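PDB 1XG2: pectinesterase 1 from Solanum lycopersicum, which hydrolyses the methyl esters of pectin in the plant cell wall, releasing methanol and probably preparing the wall for softening during fruit ripening. Local coordinates for residues Gly220-Glu225 with Lys255-Gly260. Sequence-based numbering, arbitrary orientation.
Sequences GRPWKE and KTLYYG
The hydroxyl OG1 of Thr-256 donates a hydrogen bond of 2.6 Å to the carbonyl O of Glu-225, approaching from above the carbonyl plane (38° out of it). A chi1 of 47° sets OG1 between the backbone N and carbonyl carbon of its own residue, facing the loop. Glu-225 reinforces the link through its carboxylate: with CG anti to the backbone N (chi1 -164°) and the chain extended, OE1 takes a hydrogen bond of 2.6 Å from a water that also donates one to Thr-256 OG1. The threonine hydroxyl thus serves at once as donor to a backbone carbonyl and as acceptor from water. A valine in place of Thr-256 would probably leave the Glu-225 carbonyl without this donor and the water without its link to the threonine side.

Deeper in, the rigid ring of Pro-222, centre of an inverse gamma turn, gives the loop a compact apolar surface. Its CG lies 3.7 Å from CD2 of Leu-257, whose other methyl, CD1, covers one face of the Tyr-259 ring near the rim. Tyr-259 reaches across edge-on, its OH 3.0 Å from C of Arg-221 and 3.6 Å from CB of Pro-222; tyrosine suits the spot because its flat ring packs while its hydroxyl hydrogen-bonds to Ser-227. Trp-245 stacks on the same ring.

Beyond this shell, Arg-221 NE forms a salt bridge with Asp-153, the predicted nucleophile, and Lys-224 pairs with Asp-117 of the inhibitor chain. The contact ties the loop after strand 217-220, which carries the probable substrate-binding residues Arg-221 and Trp-223, to the turn leading into strand 258-262 and its first residues, within the right-handed parallel beta-helix of the C-terminal pectinesterase domain, where loops leaving the coils flank the active-site cleft.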
loop_
_atom_site.group_PDB
_atom_site.type_symbol
_atom_site.label_atom_id
_atom_site.label_comp_id
_atom_site.label_asym_id
_atom_site.label_seq_id
_atom_site.Cartn_x
_atom_site.Cartn_y
_atom_site.Cartn_z
ATOM N N GLY A 220 -0.860 10.954 11.662
ATOM C CA GLY A 220 -0.608 9.530 11.618
ATOM C C GLY A 220 -0.243 8.912 12.952
ATOM O O GLY A 220 -0.017 9.619 13.944
ATOM N N ARG A 221 -0.230 7.584 12.962
ATOM C CA ARG A 221 0.304 6.788 14.053
ATOM C C ARG A 221 1.060 5.593 13.456
ATOM O O ARG A 221 0.729 5.134 12.358
ATOM C CB ARG A 221 -0.806 6.337 15.015
ATOM C CG ARG A 221 -1.945 5.536 14.400
ATOM C CD ARG A 221 -2.988 5.112 15.422
ATOM N NE ARG A 221 -3.971 4.194 14.878
ATOM C CZ ARG A 221 -4.743 3.401 15.618
ATOM N NH1 ARG A 221 -4.667 3.407 16.953
ATOM N NH2 ARG A 221 -5.587 2.582 15.027
ATOM N N PRO A 222 2.120 5.150 14.137
ATOM C CA PRO A 222 3.009 4.102 13.603
ATOM C C PRO A 222 2.515 2.674 13.758
ATOM O O PRO A 222 2.815 1.995 14.736
ATOM C CB PRO A 222 4.314 4.345 14.366
ATOM C CG PRO A 222 3.867 4.925 15.690
ATOM C CD PRO A 222 2.626 5.717 15.400
ATOM N N TRP A 223 1.764 2.220 12.759
ATOM C CA TRP A 223 1.244 0.858 12.713
ATOM C C TRP A 223 2.408 -0.116 12.822
ATOM O O TRP A 223 2.320 -1.122 13.543
ATOM C CB TRP A 223 0.470 0.645 11.402
ATOM C CG TRP A 223 -0.108 -0.719 11.151
ATOM C CD1 TRP A 223 -0.402 -1.675 12.072
ATOM C CD2 TRP A 223 -0.486 -1.265 9.874
ATOM N NE1 TRP A 223 -0.922 -2.783 11.452
ATOM C CE2 TRP A 223 -0.993 -2.555 10.100
ATOM C CE3 TRP A 223 -0.435 -0.792 8.561
ATOM C CZ2 TRP A 223 -1.441 -3.383 9.067
ATOM C CZ3 TRP A 223 -0.881 -1.609 7.532
ATOM C CH2 TRP A 223 -1.380 -2.889 7.785
ATOM N N LYS A 224 3.502 0.193 12.127
ATOM C CA LYS A 224 4.685 -0.669 12.146
ATOM C C LYS A 224 5.924 0.101 12.533
ATOM O O LYS A 224 5.925 1.331 12.560
ATOM C CB LYS A 224 4.872 -1.381 10.803
ATOM C CG LYS A 224 3.674 -2.231 10.388
ATOM C CD LYS A 224 3.561 -3.486 11.266
ATOM C CE LYS A 224 2.251 -4.203 11.074
ATOM N NZ LYS A 224 2.344 -5.204 9.998
ATOM N N GLU A 225 6.985 -0.646 12.826
ATOM C CA GLU A 225 8.127 -0.130 13.575
ATOM C C GLU A 225 8.901 0.963 12.834
ATOM O O GLU A 225 9.415 1.909 13.454
ATOM C CB GLU A 225 9.058 -1.293 13.921
ATOM C CG GLU A 225 10.075 -0.989 15.004
ATOM C CD GLU A 225 10.994 -2.179 15.301
ATOM O OE1 GLU A 225 11.925 -2.021 16.114
ATOM O OE2 GLU A 225 10.779 -3.266 14.721
ATOM N N LYS A 255 11.336 5.826 18.175
ATOM C CA LYS A 255 12.710 6.115 17.783
ATOM C C LYS A 255 13.038 5.708 16.349
ATOM O O LYS A 255 14.003 6.212 15.777
ATOM C CB LYS A 255 13.684 5.380 18.713
ATOM C CG LYS A 255 13.627 5.792 20.189
ATOM C CD LYS A 255 14.625 4.941 21.016
ATOM C CE LYS A 255 14.871 5.511 22.417
ATOM N NZ LYS A 255 15.086 4.424 23.410
ATOM N N THR A 256 12.271 4.773 15.784
ATOM C CA THR A 256 12.592 4.173 14.478
ATOM C C THR A 256 11.688 4.637 13.325
ATOM O O THR A 256 12.051 4.492 12.157
ATOM C CB THR A 256 12.533 2.640 14.573
ATOM O OG1 THR A 256 11.328 2.234 15.243
ATOM C CG2 THR A 256 13.676 2.095 15.451
ATOM N N LEU A 257 10.507 5.159 13.646
ATOM C CA LEU A 257 9.663 5.783 12.633
ATOM C C LEU A 257 10.366 7.034 12.095
ATOM O O LEU A 257 11.293 7.572 12.725
ATOM C CB LEU A 257 8.264 6.111 13.204
ATOM C CG LEU A 257 8.175 7.145 14.344
ATOM C CD1 LEU A 257 8.226 8.563 13.817
ATOM C CD2 LEU A 257 6.908 6.933 15.148
ATOM N N TYR A 258 9.938 7.487 10.922
ATOM C CA TYR A 258 10.354 8.766 10.368
ATOM C C TYR A 258 9.111 9.503 9.894
ATOM O O TYR A 258 8.543 9.167 8.844
ATOM C CB TYR A 258 11.321 8.593 9.190
ATOM C CG TYR A 258 11.852 9.913 8.666
ATOM C CD1 TYR A 258 11.153 10.645 7.699
ATOM C CD2 TYR A 258 13.055 10.426 9.127
ATOM C CE1 TYR A 258 11.642 11.862 7.218
ATOM C CE2 TYR A 258 13.554 11.648 8.648
ATOM C CZ TYR A 258 12.844 12.350 7.696
ATOM O OH TYR A 258 13.324 13.552 7.231
ATOM N N TYR A 259 8.698 10.491 10.679
ATOM C CA TYR A 259 7.586 11.357 10.359
ATOM C C TYR A 259 8.125 12.764 10.166
ATOM O O TYR A 259 8.804 13.299 11.043
ATOM C CB TYR A 259 6.543 11.325 11.481
ATOM C CG TYR A 259 5.688 10.072 11.543
ATOM C CD1 TYR A 259 5.702 9.124 10.522
ATOM C CD2 TYR A 259 4.868 9.832 12.645
ATOM C CE1 TYR A 259 4.926 7.983 10.595
ATOM C CE2 TYR A 259 4.059 8.704 12.717
ATOM C CZ TYR A 259 4.097 7.777 11.693
ATOM O OH TYR A 259 3.315 6.663 11.774
ATOM N N GLY A 260 7.833 13.361 9.024
ATOM C CA GLY A 260 8.351 14.675 8.703
ATOM C C GLY A 260 7.282 15.623 8.240
ATOM O O GLY A 260 6.292 15.203 7.644
HETATM O O HOH W 1 11.655 0.381 17.188
#